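Local coordinates for 4-oxalmesaconate hydratase (Pseudomonas putida, PDB 5CGZ), which catalyses, as a zinc-dependent hydratase, the conversion of oxalomesaconic acid enol to 4-carboxy-4-hydroxy-2-oxoadipic acid in gallate degradation, at residues 22-27 against 175-180; 72-77 against 183-188; 93-98 against 130-135; 110-115 against 125-130; 168-173 against 228-233. All blocks are in the same frame, centred on the assembly; numbering follows the deposited sequence.

How the contacts relate
Contacts 1 and 2 are neighbours, centres about 10 Å apart, and share helix 179-186; Ile22 touches Leu74 and Ala76. Contacts 3 and 4 form a second pair, centres also about 10 Å apart, on helix 122-138, with Ala130 common to both. Contact 5 joins strands 171-174 and 225-230 at one edge of the chain's sheet, and touches contact 1 through Leu173, contact 4 through Leu228 and contact 3 through Val231 and Phe232. Contact 4 nests inside contact 3, and both inside contacts 1 and 2; contact 5 follows 3 and 4 in series, and its segments alternate with those of 1 and 2. The later chain thus folds back onto the zinc-holding Rossmann-type core.

Contact 1: residues 22-27 against 175-180; sequences IALHAE and ITSVWD
Helix 13-27, one of the helices packed on the Rossmann-type sheet, meets the turn that starts helix 179-186, with Ala23, Leu24 and Glu27 gathered round Val178. That valine stands at the N-cap position, and its branches share out the neighbours. Its CB rests on the methyl of the helix, Ala23 CB to Val178 CB being 3.8 Å, and CG2 meets that methyl too. With chi1 at -67°, CG1 lies anti to the carbonyl carbon and runs under the carboxylate of Glu27, while CG2 also turns to the backbone of Leu24, 4.0 Å from Leu24 N. So the apolar part of the contact docks the segment that follows strand 171-174 onto a helix from the far earlier part of the chain. Cutting Val178 back to an alanine would probably spare the CB touch on Ala23 but open a gap beside the Leu24 backbone and strip the apolar support from the Glu27 carboxylate.

Nearer solvent, the join becomes wet. Glu27, extended beyond CG, passes Val178 in the opposite sense, and each carboxylate oxygen takes a water: water 1 links Glu27 OE2 (2.6 Å) with Ser177 O, and water 2 links Glu27 OE1 (2.6 Å) with Ser177 OG (2.8 Å). Glu27 OE2 also makes a salt bridge with Lys181, in the first turn of helix 179-186. Ser177 OG also has Leu24 CD1 3.4 Å away.

Contact 2: residues 72-77 against 183-188; sequences EILGAS and YAAIQC
Ile73 and Leu74, at the C-terminal end of helix 56-74, lie against the last turn of helix 179-186, where small side chains let the two helix ends come close. The first helix stops in a Schellman motif: Gly75, with positive phi, is its C-prime residue and sends the chain on into strand 76-80. Just before that break, the two large side chains divide the surface offered by Ala184, Ala185 and Cys188.

Ile73 splits its branches. Its CG2, anti to the backbone N (chi1 -69° for CG1), settles against the alanines, 4.0 Å from Ala184 CB. The longer arm reaches further along, so that Ile73 CD1 stands 3.7 Å from Ala184 O. Leu74 approaches differently, turning the end of its side chain onto one methyl: Ala185 CB meets Leu74 CG at 3.7 Å and both branches, CD2 the nearer at 3.6 Å. Ala70, one turn earlier on the same helix, adds to the packing on Ala185, and Leu74 also leans on Phe14 and Ile22 of helix 13-27, so it fills the corner between three helices. At the outer end the sulfur closes the row, with Cys188 SG 3.6 Å from Ile73 CD1.

Contact 3: residues 93-98 against 130-135; sequences DTLFRL and AQEARI
Glu132 OE1 is held in a salt bridge by Arg89 of a neighbouring subunit, and within its own chain it lies only 4.0 Å from Leu95 CD2. The leucine crosses the extended glutamate side chain at about a right angle, its two methyls touching different lengths of it: Leu95 CD1 is 3.8 Å from Glu132 CB, while Leu95 CD2 is 3.9 Å from Glu132 CD. Leucine carbon thus packs beside the carboxylate, and such low-polarity surroundings would probably strengthen the pull between the two charges.

Leu95 CG stands anti to the backbone N (chi1 -178°), which carries CD1 over to the backbone of the second helix, 3.4 Å from Ala133 N. This is helix-on-helix packing within the alpha/beta core: helices 92-105 and 122-138 come before and after strand 110-112 in the chain, and the short segments cross at -65° with axes 8.6 Å apart. Such closeness rests on Ala133, whose methyl sits between Leu95 and Leu98; Leu98 CG touches Ala133 CB at 3.6 Å. A turn earlier on the second helix, Ala130 N lies 3.7 Å from Leu98 CD2. Replacing Leu95 by a serine would probably leave a gap over the Ala133 backbone and the aliphatic part of Glu132 without its cover, so that the glutamate chain might be less firmly positioned. Tyr102, further along the first helix, continues the packing on Ala133 and reaches Ala130 O through a weak hydrogen bond.

Contact 4: residues 110-115 against 125-130; sequences VLSHSL and LAMHLA
Met127 curls round the carbonyl oxygen of His113, in the loop that leaves strand 110-112 beside the zinc site. Its CG starts anti to the backbone N (chi1 172°), and bends at chi2 (58°) and chi3 then fold the chain back on itself, so that three carbons line the same oxygen: Met127 CB is 3.1 Å and Met127 CE 3.2 Å from His113 O. The packing is tight there. Past the bend, the thioether reaches the strand, with Met127 SD 3.8 Å from Ser112 CB.

Leu115 crosses Met127 at about a right angle, and its CD2 has two neighbours. Leu115 CD2 sits 3.6 Å from Met127 CG and, in a CH-pi contact, 3.5 Å from the centroid of the His128 ring, over the face and near the ring normal. With chi1 at -86°, His128 CG lies beside the backbone N, which swings the imidazole out to meet the leucine.

Deeper in, Ala126 CB comes obliquely to the His113 ring, 3.8 Å from His113 CD2. Further along the helix, Ser112 CB and Ala130 CB are 4.2 Å apart.

His113 also stacks on the ring of His123, which binds zinc together with His10, Asp13 and Glu44. Across this strand-helix join the partners are mostly carbon, while the buried polar ends bond to strand 3-8 and the loop after it: Ser112 OG to Val7 O, and His113 NE2 to the backbone N of Ala9. Packing from the helix and that bond together would hold the His113 imidazole in a fixed pose as second shell to the metal.

Contact 5: residues 168-173 against 228-233; sequences RPDTFL and LQSVFP
With chi1 at 56°, the CG of Asp170 lies between its backbone N and carbonyl carbon, and the carboxylate is thereby folded across to Ser230, whose own chi1 of -50° brings OG to meet it. Both carboxylate oxygens are used from the syn side: Ser230 OG donates to Asp170 OD1 at 2.7 Å, and Ser230 N to Asp170 OD2 at 2.9 Å, each about 20° out of the carboxylate plane. OD1 takes a second hydroxyl too, from Thr171 OG1 (2.7 Å); these bonds, with Ser230 N on OD2, would hold the carboxylate against turning about CB-CG. A water donates a hydrogen bond to Asp170 OD2 and accepts a weak one from Gln229 NE2.

Gln229 lies extended alongside the Arg168 backbone, and Arg168 N donates to Gln229 OE1 at 3.1 Å, well above the carbonyl plane of the amide. The guanidinium of Arg168 turns to Gln164 of a neighbouring subunit.

The backbones pair at Thr171 and Leu228, with Leu228 N on Thr171 O at 2.8 Å and Thr171 N on Leu228 O at 3.1 Å. Asp170 N reaches the same Leu228 O more weakly. Leu228 CD2 packs against Leu173 CB at 4.1 Å. Thr171 to Leu173 add a parallel ladder to a strand of another subunit, carrying the sheet across the interface. With Asp170 and Thr171 both set opposite Leu228, this is a classic beta bulge in an antiparallel pair.

Contact 1: residues 22-27 against 175-180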
# COMPACT_ATOMS: atom_id res chain seq x y z
N ILE A 22 28.19 12.13 -2.83
CA ILE A 22 29.09 13.06 -2.14
C ILE A 22 30.17 13.59 -3.09
O ILE A 22 30.34 14.81 -3.24
CB ILE A 22 29.73 12.39 -0.90
CG1 ILE A 22 28.66 12.12 0.17
CG2 ILE A 22 30.84 13.29 -0.32
CD1 ILE A 22 29.11 11.25 1.33
N ALA A 23 30.88 12.67 -3.75
CA ALA A 23 31.95 13.05 -4.67
C ALA A 23 31.42 13.87 -5.83
O ALA A 23 32.06 14.84 -6.26
CB ALA A 23 32.67 11.80 -5.19
N LEU A 24 30.24 13.51 -6.34
CA LEU A 24 29.68 14.20 -7.50
C LEU A 24 29.34 15.65 -7.16
O LEU A 24 29.69 16.57 -7.90
CB LEU A 24 28.43 13.47 -8.02
CG LEU A 24 27.87 13.98 -9.36
CD1 LEU A 24 28.84 13.69 -10.51
CD2 LEU A 24 26.49 13.41 -9.67
N HIS A 25 28.65 15.87 -6.04
CA HIS A 25 28.25 17.23 -5.70
C HIS A 25 29.44 18.08 -5.23
O HIS A 25 29.47 19.29 -5.45
CB HIS A 25 27.12 17.22 -4.66
CG HIS A 25 25.81 16.77 -5.22
ND1 HIS A 25 25.47 15.43 -5.33
CD2 HIS A 25 24.76 17.46 -5.72
CE1 HIS A 25 24.27 15.33 -5.87
NE2 HIS A 25 23.81 16.55 -6.11
N ALA A 26 30.43 17.45 -4.59
CA ALA A 26 31.65 18.17 -4.22
C ALA A 26 32.29 18.79 -5.47
O ALA A 26 32.74 19.94 -5.45
CB ALA A 26 32.63 17.23 -3.51
N GLU A 27 32.30 18.04 -6.57
CA GLU A 27 32.88 18.54 -7.82
C GLU A 27 32.02 19.64 -8.43
O GLU A 27 32.49 20.41 -9.28
CB GLU A 27 33.10 17.40 -8.82
CG GLU A 27 34.14 16.40 -8.34
CD GLU A 27 34.55 15.40 -9.41
OE1 GLU A 27 33.98 15.44 -10.52
OE2 GLU A 27 35.45 14.58 -9.14
N ILE A 175 26.52 8.64 -11.36
CA ILE A 175 27.79 8.87 -10.68
C ILE A 175 28.96 8.31 -11.49
O ILE A 175 30.06 8.11 -10.97
CB ILE A 175 27.82 8.24 -9.27
CG1 ILE A 175 27.68 6.71 -9.36
CG2 ILE A 175 26.74 8.85 -8.37
CD1 ILE A 175 28.10 6.00 -8.06
N THR A 176 28.72 8.06 -12.77
CA THR A 176 29.75 7.51 -13.65
C THR A 176 31.07 8.31 -13.58
O THR A 176 32.15 7.74 -13.53
CB THR A 176 29.26 7.46 -15.10
OG1 THR A 176 28.11 6.60 -15.19
CG2 THR A 176 30.37 6.95 -16.01
N SER A 177 30.96 9.64 -13.54
CA SER A 177 32.14 10.50 -13.56
C SER A 177 32.94 10.48 -12.26
O SER A 177 34.07 10.98 -12.22
CB SER A 177 31.74 11.94 -13.89
OG SER A 177 30.95 12.50 -12.85
N VAL A 178 32.39 9.91 -11.19
CA VAL A 178 33.15 9.84 -9.94
C VAL A 178 33.27 8.43 -9.39
O VAL A 178 33.60 8.25 -8.22
CB VAL A 178 32.52 10.74 -8.84
CG1 VAL A 178 32.65 12.22 -9.22
CG2 VAL A 178 31.06 10.35 -8.57
N TRP A 179 33.02 7.42 -10.22
CA TRP A 179 33.07 6.06 -9.71
C TRP A 179 34.44 5.74 -9.08
O TRP A 179 34.50 5.08 -8.04
CB TRP A 179 32.74 5.02 -10.79
CG TRP A 179 32.96 3.64 -10.25
CD1 TRP A 179 33.97 2.78 -10.58
CD2 TRP A 179 32.20 2.99 -9.22
NE1 TRP A 179 33.88 1.63 -9.84
CE2 TRP A 179 32.80 1.73 -9.00
CE3 TRP A 179 31.07 3.35 -8.48
CZ2 TRP A 179 32.30 0.83 -8.06
CZ3 TRP A 179 30.57 2.45 -7.55
CH2 TRP A 179 31.20 1.20 -7.34
N ASP A 180 35.52 6.20 -9.69
CA ASP A 180 36.86 5.89 -9.16
C ASP A 180 37.02 6.39 -7.73
O ASP A 180 37.62 5.71 -6.90
CB ASP A 180 37.96 6.48 -10.05
CG ASP A 180 38.08 5.77 -11.39
OD1 ASP A 180 37.51 4.66 -11.55
OD2 ASP A 180 38.76 6.31 -12.30
O HOH W 1 36.22 12.62 -10.62
O HOH W 2 31.82 14.96 -11.86

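Contact 2: residues 72-77 against 183-188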
# COMPACT_ATOMS: atom_id res chain seq x y z
N GLU A 72 37.91 12.14 3.05
CA GLU A 72 38.97 12.90 2.40
C GLU A 72 38.98 12.61 0.90
O GLU A 72 39.01 13.52 0.08
CB GLU A 72 40.34 12.57 3.02
CG GLU A 72 41.46 13.57 2.72
CD GLU A 72 42.33 13.18 1.53
OE1 GLU A 72 42.26 12.01 1.08
OE2 GLU A 72 43.10 14.04 1.03
N ILE A 73 38.92 11.33 0.57
CA ILE A 73 38.87 10.89 -0.83
C ILE A 73 37.64 11.42 -1.57
O ILE A 73 37.73 11.86 -2.71
CB ILE A 73 38.87 9.35 -0.92
CG1 ILE A 73 40.23 8.79 -0.49
CG2 ILE A 73 38.49 8.89 -2.33
CD1 ILE A 73 40.27 7.29 -0.34
N LEU A 74 36.48 11.40 -0.90
CA LEU A 74 35.23 11.81 -1.53
C LEU A 74 35.12 13.33 -1.62
O LEU A 74 34.42 13.85 -2.49
CB LEU A 74 34.04 11.24 -0.75
CG LEU A 74 33.96 9.70 -0.72
CD1 LEU A 74 32.88 9.25 0.27
CD2 LEU A 74 33.70 9.12 -2.12
N GLY A 75 35.82 14.05 -0.74
CA GLY A 75 35.74 15.50 -0.71
C GLY A 75 34.68 16.03 0.24
O GLY A 75 34.04 17.04 -0.03
N ALA A 76 34.49 15.35 1.37
CA ALA A 76 33.51 15.79 2.36
C ALA A 76 34.17 16.04 3.70
O ALA A 76 35.22 15.47 3.99
CB ALA A 76 32.41 14.75 2.53
N SER A 77 33.55 16.87 4.53
CA SER A 77 33.92 16.91 5.93
C SER A 77 33.04 15.91 6.68
O SER A 77 31.97 15.55 6.19
CB SER A 77 33.77 18.32 6.50
OG SER A 77 32.43 18.79 6.38
N TYR A 183 34.88 4.17 -5.39
CA TYR A 183 35.50 2.87 -5.19
C TYR A 183 36.77 2.97 -4.33
O TYR A 183 37.05 2.08 -3.52
CB TYR A 183 35.84 2.21 -6.53
CG TYR A 183 36.33 0.80 -6.34
CD1 TYR A 183 35.47 -0.19 -5.86
CD2 TYR A 183 37.65 0.46 -6.59
CE1 TYR A 183 35.91 -1.49 -5.66
CE2 TYR A 183 38.11 -0.84 -6.39
CZ TYR A 183 37.23 -1.80 -5.92
OH TYR A 183 37.67 -3.08 -5.73
N ALA A 184 37.53 4.04 -4.49
CA ALA A 184 38.69 4.26 -3.63
C ALA A 184 38.25 4.46 -2.19
O ALA A 184 38.89 3.96 -1.26
CB ALA A 184 39.51 5.46 -4.12
N ALA A 185 37.15 5.18 -1.99
CA ALA A 185 36.61 5.33 -0.63
C ALA A 185 36.16 3.98 -0.09
O ALA A 185 36.38 3.64 1.07
CB ALA A 185 35.46 6.33 -0.62
N ILE A 186 35.51 3.19 -0.95
CA ILE A 186 35.06 1.86 -0.58
C ILE A 186 36.23 1.00 -0.08
O ILE A 186 36.10 0.24 0.89
CB ILE A 186 34.35 1.18 -1.78
CG1 ILE A 186 32.86 1.57 -1.78
CG2 ILE A 186 34.49 -0.34 -1.73
CD1 ILE A 186 32.10 0.97 -2.95
N GLN A 187 37.38 1.13 -0.74
CA GLN A 187 38.56 0.35 -0.36
C GLN A 187 39.14 0.74 1.00
O GLN A 187 39.94 0.01 1.56
CB GLN A 187 39.62 0.47 -1.45
CG GLN A 187 39.27 -0.34 -2.69
CD GLN A 187 40.35 -0.31 -3.74
OE1 GLN A 187 40.83 -1.35 -4.17
NE2 GLN A 187 40.73 0.89 -4.18
N CYS A 188 38.72 1.88 1.54
CA CYS A 188 39.09 2.23 2.91
C CYS A 188 38.36 1.36 3.93
O CYS A 188 38.76 1.29 5.09
CB CYS A 188 38.78 3.70 3.21
SG CYS A 188 39.73 4.86 2.25

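Contact 3: residues 93-98 against 130-135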
# COMPACT_ATOMS: atom_id res chain seq x y z
N ASP A 93 18.36 15.94 23.20
CA ASP A 93 19.68 16.53 23.00
C ASP A 93 20.36 16.10 21.71
O ASP A 93 21.03 16.92 21.05
CB ASP A 93 20.57 16.20 24.19
CG ASP A 93 20.88 17.43 25.00
OD1 ASP A 93 19.99 17.87 25.77
OD2 ASP A 93 21.99 17.97 24.82
N THR A 94 20.21 14.83 21.34
CA THR A 94 20.69 14.36 20.04
C THR A 94 20.03 15.16 18.94
O THR A 94 20.67 15.65 18.02
CB THR A 94 20.38 12.88 19.81
OG1 THR A 94 20.65 12.14 21.00
CG2 THR A 94 21.21 12.33 18.65
N LEU A 95 18.71 15.30 19.07
CA LEU A 95 17.90 16.03 18.10
C LEU A 95 18.37 17.47 17.94
O LEU A 95 18.55 17.94 16.81
CB LEU A 95 16.43 15.99 18.53
CG LEU A 95 15.46 16.68 17.58
CD1 LEU A 95 15.37 15.92 16.26
CD2 LEU A 95 14.09 16.80 18.23
N PHE A 96 18.58 18.17 19.05
CA PHE A 96 19.05 19.55 19.00
C PHE A 96 20.49 19.65 18.44
O PHE A 96 20.81 20.59 17.70
CB PHE A 96 18.96 20.20 20.38
CG PHE A 96 17.54 20.40 20.87
CD1 PHE A 96 16.55 20.84 20.01
CD2 PHE A 96 17.21 20.14 22.19
CE1 PHE A 96 15.25 21.02 20.45
CE2 PHE A 96 15.90 20.33 22.65
CZ PHE A 96 14.93 20.77 21.78
N ARG A 97 21.34 18.70 18.80
CA ARG A 97 22.68 18.60 18.23
C ARG A 97 22.59 18.59 16.70
O ARG A 97 23.30 19.33 16.01
CB ARG A 97 23.40 17.32 18.71
CG ARG A 97 24.23 17.43 20.00
CD ARG A 97 25.67 16.87 19.82
NE ARG A 97 25.80 15.45 20.15
CZ ARG A 97 26.91 14.73 19.96
NH1 ARG A 97 26.91 13.45 20.30
NH2 ARG A 97 28.02 15.26 19.45
N LEU A 98 21.72 17.74 16.18
CA LEU A 98 21.57 17.61 14.73
C LEU A 98 20.92 18.86 14.12
O LEU A 98 21.31 19.30 13.04
CB LEU A 98 20.76 16.35 14.38
CG LEU A 98 20.78 15.94 12.90
CD1 LEU A 98 22.22 15.89 12.37
CD2 LEU A 98 20.11 14.57 12.72
N ALA A 130 17.21 12.74 11.21
CA ALA A 130 17.50 13.66 10.12
C ALA A 130 16.27 14.50 9.76
O ALA A 130 16.37 15.71 9.60
CB ALA A 130 18.00 12.89 8.89
N GLN A 131 15.11 13.85 9.66
CA GLN A 131 13.91 14.56 9.26
C GLN A 131 13.39 15.48 10.35
O GLN A 131 13.03 16.63 10.08
CB GLN A 131 12.82 13.59 8.82
CG GLN A 131 13.10 12.97 7.47
CD GLN A 131 11.94 12.15 6.94
OE1 GLN A 131 10.78 12.45 7.19
NE2 GLN A 131 12.25 11.10 6.19
N GLU A 132 13.34 14.99 11.59
CA GLU A 132 12.79 15.82 12.65
C GLU A 132 13.74 16.99 12.95
O GLU A 132 13.28 18.12 13.16
CB GLU A 132 12.50 15.02 13.93
CG GLU A 132 11.64 15.86 14.90
CD GLU A 132 11.20 15.11 16.15
OE1 GLU A 132 11.76 14.04 16.44
OE2 GLU A 132 10.28 15.62 16.85
N ALA A 133 15.05 16.75 12.94
CA ALA A 133 16.01 17.84 13.18
C ALA A 133 15.88 18.93 12.12
O ALA A 133 16.00 20.13 12.41
CB ALA A 133 17.44 17.31 13.22
N ARG A 134 15.64 18.51 10.88
CA ARG A 134 15.41 19.44 9.79
C ARG A 134 14.23 20.36 10.08
O ARG A 134 14.29 21.58 9.85
CB ARG A 134 15.16 18.65 8.49
CG ARG A 134 14.83 19.47 7.25
CD ARG A 134 14.68 18.48 6.08
NE ARG A 134 14.07 19.06 4.89
CZ ARG A 134 12.77 19.30 4.74
NH1 ARG A 134 11.91 19.04 5.73
NH2 ARG A 134 12.33 19.81 3.60
N ILE A 135 13.13 19.79 10.58
CA ILE A 135 11.95 20.57 10.89
C ILE A 135 12.19 21.51 12.09
O ILE A 135 11.77 22.66 12.07
CB ILE A 135 10.73 19.66 11.16
CG1 ILE A 135 10.35 18.89 9.88
CG2 ILE A 135 9.55 20.47 11.70
CD1 ILE A 135 9.41 17.72 10.11

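Contact 4: residues 110-115 against 125-130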
# COMPACT_ATOMS: atom_id res chain seq x y z
N VAL A 110 19.46 16.61 1.75
CA VAL A 110 19.89 15.68 2.79
C VAL A 110 19.78 14.23 2.32
O VAL A 110 18.78 13.85 1.70
CB VAL A 110 19.06 15.85 4.07
CG1 VAL A 110 19.65 15.02 5.21
CG2 VAL A 110 18.98 17.32 4.45
N LEU A 111 20.80 13.43 2.59
CA LEU A 111 20.74 12.00 2.31
C LEU A 111 20.77 11.22 3.62
O LEU A 111 21.58 11.50 4.50
CB LEU A 111 21.92 11.57 1.42
CG LEU A 111 22.21 12.38 0.17
CD1 LEU A 111 23.31 11.71 -0.64
CD2 LEU A 111 20.94 12.52 -0.66
N SER A 112 19.87 10.24 3.76
CA SER A 112 19.94 9.35 4.92
C SER A 112 19.30 8.00 4.57
O SER A 112 19.13 7.69 3.38
CB SER A 112 19.26 10.00 6.14
OG SER A 112 19.63 9.33 7.34
N HIS A 113 18.96 7.21 5.59
CA HIS A 113 18.51 5.82 5.39
C HIS A 113 17.02 5.68 5.06
O HIS A 113 16.25 6.61 5.27
CB HIS A 113 18.80 4.98 6.64
CG HIS A 113 20.25 4.89 7.00
ND1 HIS A 113 21.05 3.82 6.63
CD2 HIS A 113 21.06 5.72 7.70
CE1 HIS A 113 22.27 4.00 7.08
NE2 HIS A 113 22.30 5.15 7.75
N SER A 114 16.62 4.51 4.58
CA SER A 114 15.21 4.22 4.36
C SER A 114 14.47 4.21 5.69
O SER A 114 15.07 3.95 6.74
CB SER A 114 15.03 2.86 3.65
OG SER A 114 15.53 1.79 4.44
N LEU A 115 13.17 4.49 5.66
CA LEU A 115 12.38 4.58 6.89
C LEU A 115 11.92 3.22 7.40
O LEU A 115 11.43 3.11 8.51
CB LEU A 115 11.16 5.50 6.68
CG LEU A 115 11.46 6.96 7.06
CD1 LEU A 115 10.22 7.83 7.03
CD2 LEU A 115 12.11 7.03 8.44
N LEU A 125 15.99 4.98 12.48
CA LEU A 125 16.13 5.97 13.54
C LEU A 125 16.96 7.16 13.03
O LEU A 125 16.61 8.31 13.26
CB LEU A 125 16.78 5.38 14.78
CG LEU A 125 17.11 6.40 15.89
CD1 LEU A 125 15.86 7.18 16.31
CD2 LEU A 125 17.73 5.69 17.08
N ALA A 126 18.05 6.86 12.32
CA ALA A 126 18.89 7.90 11.74
C ALA A 126 18.09 8.81 10.81
O ALA A 126 18.23 10.04 10.85
CB ALA A 126 20.07 7.28 10.98
N MET A 127 17.24 8.22 9.98
CA MET A 127 16.45 9.03 9.05
C MET A 127 15.39 9.84 9.79
O MET A 127 15.12 10.99 9.43
CB MET A 127 15.81 8.15 7.96
CG MET A 127 14.82 8.90 7.06
SD MET A 127 15.50 10.33 6.19
CE MET A 127 15.81 9.66 4.54
N HIS A 128 14.79 9.27 10.84
CA HIS A 128 13.82 10.02 11.65
C HIS A 128 14.49 11.20 12.35
O HIS A 128 13.90 12.29 12.43
CB HIS A 128 13.14 9.11 12.67
CG HIS A 128 11.95 8.39 12.11
ND1 HIS A 128 11.77 7.03 12.23
CD2 HIS A 128 10.89 8.85 11.40
CE1 HIS A 128 10.65 6.68 11.63
NE2 HIS A 128 10.09 7.76 11.12
N LEU A 129 15.71 11.00 12.86
CA LEU A 129 16.49 12.09 13.43
C LEU A 129 16.75 13.17 12.38
O LEU A 129 16.54 14.36 12.63
CB LEU A 129 17.83 11.58 13.97
CG LEU A 129 17.74 10.98 15.37
CD1 LEU A 129 19.04 10.25 15.71
CD2 LEU A 129 17.45 12.09 16.39
N ALA A 130 17.21 12.74 11.21
CA ALA A 130 17.50 13.66 10.12
C ALA A 130 16.27 14.50 9.76
O ALA A 130 16.37 15.71 9.60
CB ALA A 130 18.00 12.89 8.89

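Contact 5: residues 168-173 against 228-233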
# COMPACT_ATOMS: atom_id res chain seq x y z
N ARG A 168 11.90 2.22 -3.01
CA ARG A 168 11.90 2.30 -4.47
C ARG A 168 12.68 3.53 -4.90
O ARG A 168 12.40 4.62 -4.43
CB ARG A 168 10.46 2.37 -5.02
CG ARG A 168 10.42 2.58 -6.55
CD ARG A 168 9.00 2.74 -7.10
NE ARG A 168 8.43 4.06 -6.84
CZ ARG A 168 8.57 5.14 -7.63
NH1 ARG A 168 7.99 6.28 -7.28
NH2 ARG A 168 9.30 5.09 -8.75
N PRO A 169 13.66 3.37 -5.80
CA PRO A 169 14.33 4.60 -6.22
C PRO A 169 13.45 5.38 -7.19
O PRO A 169 13.11 4.83 -8.23
CB PRO A 169 15.61 4.09 -6.91
CG PRO A 169 15.22 2.71 -7.43
CD PRO A 169 14.16 2.16 -6.48
N ASP A 170 13.06 6.60 -6.86
CA ASP A 170 12.33 7.44 -7.81
C ASP A 170 13.30 8.41 -8.48
O ASP A 170 12.93 9.19 -9.37
CB ASP A 170 11.18 8.21 -7.11
CG ASP A 170 11.67 9.07 -5.94
OD1 ASP A 170 12.67 9.80 -6.08
OD2 ASP A 170 11.06 9.02 -4.87
N THR A 171 14.56 8.34 -8.07
CA THR A 171 15.60 9.24 -8.59
C THR A 171 16.89 8.46 -8.78
O THR A 171 17.36 7.81 -7.85
CB THR A 171 15.84 10.43 -7.63
OG1 THR A 171 14.62 11.16 -7.46
CG2 THR A 171 16.92 11.39 -8.17
N PHE A 172 17.46 8.50 -9.98
CA PHE A 172 18.79 7.93 -10.21
C PHE A 172 19.81 9.04 -10.42
O PHE A 172 19.63 9.91 -11.28
CB PHE A 172 18.82 6.99 -11.42
CG PHE A 172 18.15 5.67 -11.18
CD1 PHE A 172 18.67 4.77 -10.27
CD2 PHE A 172 17.00 5.33 -11.89
CE1 PHE A 172 18.05 3.54 -10.04
CE2 PHE A 172 16.38 4.11 -11.67
CZ PHE A 172 16.90 3.21 -10.74
N LEU A 173 20.87 8.99 -9.63
CA LEU A 173 21.97 9.93 -9.75
C LEU A 173 23.08 9.27 -10.55
O LEU A 173 23.61 8.24 -10.14
CB LEU A 173 22.48 10.36 -8.37
CG LEU A 173 23.55 11.45 -8.34
CD1 LEU A 173 22.94 12.80 -8.77
CD2 LEU A 173 24.19 11.54 -6.95
N LEU A 228 17.90 6.79 -5.31
CA LEU A 228 17.41 7.54 -4.16
C LEU A 228 15.89 7.52 -4.11
O LEU A 228 15.23 7.55 -5.15
CB LEU A 228 17.87 9.01 -4.21
CG LEU A 228 19.34 9.45 -4.05
CD1 LEU A 228 19.91 8.97 -2.74
CD2 LEU A 228 20.19 8.99 -5.22
N GLN A 229 15.32 7.49 -2.90
CA GLN A 229 13.88 7.69 -2.76
C GLN A 229 13.61 9.02 -2.07
O GLN A 229 14.02 9.24 -0.93
CB GLN A 229 13.22 6.55 -1.98
CG GLN A 229 11.70 6.74 -1.89
CD GLN A 229 10.92 5.44 -1.66
OE1 GLN A 229 11.41 4.51 -1.03
NE2 GLN A 229 9.69 5.38 -2.18
N SER A 230 12.89 9.89 -2.77
CA SER A 230 12.57 11.23 -2.29
C SER A 230 11.52 11.24 -1.22
O SER A 230 10.52 10.54 -1.33
CB SER A 230 12.08 12.10 -3.45
OG SER A 230 12.96 12.01 -4.55
N VAL A 231 11.72 12.06 -0.21
CA VAL A 231 10.70 12.23 0.83
C VAL A 231 9.63 13.24 0.41
O VAL A 231 8.45 13.03 0.66
CB VAL A 231 11.33 12.67 2.16
CG1 VAL A 231 10.25 12.99 3.18
CG2 VAL A 231 12.28 11.58 2.68
N PHE A 232 10.04 14.32 -0.25
CA PHE A 232 9.12 15.40 -0.57
C PHE A 232 8.92 15.57 -2.07
O PHE A 232 9.81 15.24 -2.86
CB PHE A 232 9.61 16.73 0.02
CG PHE A 232 9.81 16.69 1.50
CD1 PHE A 232 8.72 16.75 2.36
CD2 PHE A 232 11.09 16.58 2.04
CE1 PHE A 232 8.89 16.70 3.73
CE2 PHE A 232 11.28 16.52 3.42
CZ PHE A 232 10.18 16.57 4.27
N PRO A 233 7.77 16.12 -2.47
CA PRO A 233 7.54 16.49 -3.87
C PRO A 233 8.54 17.55 -4.32
O PRO A 233 8.82 18.48 -3.57
CB PRO A 233 6.11 17.05 -3.86
CG PRO A 233 5.92 17.55 -2.44
CD PRO A 233 6.66 16.55 -1.59
O HOH W 3 8.70 8.18 -3.84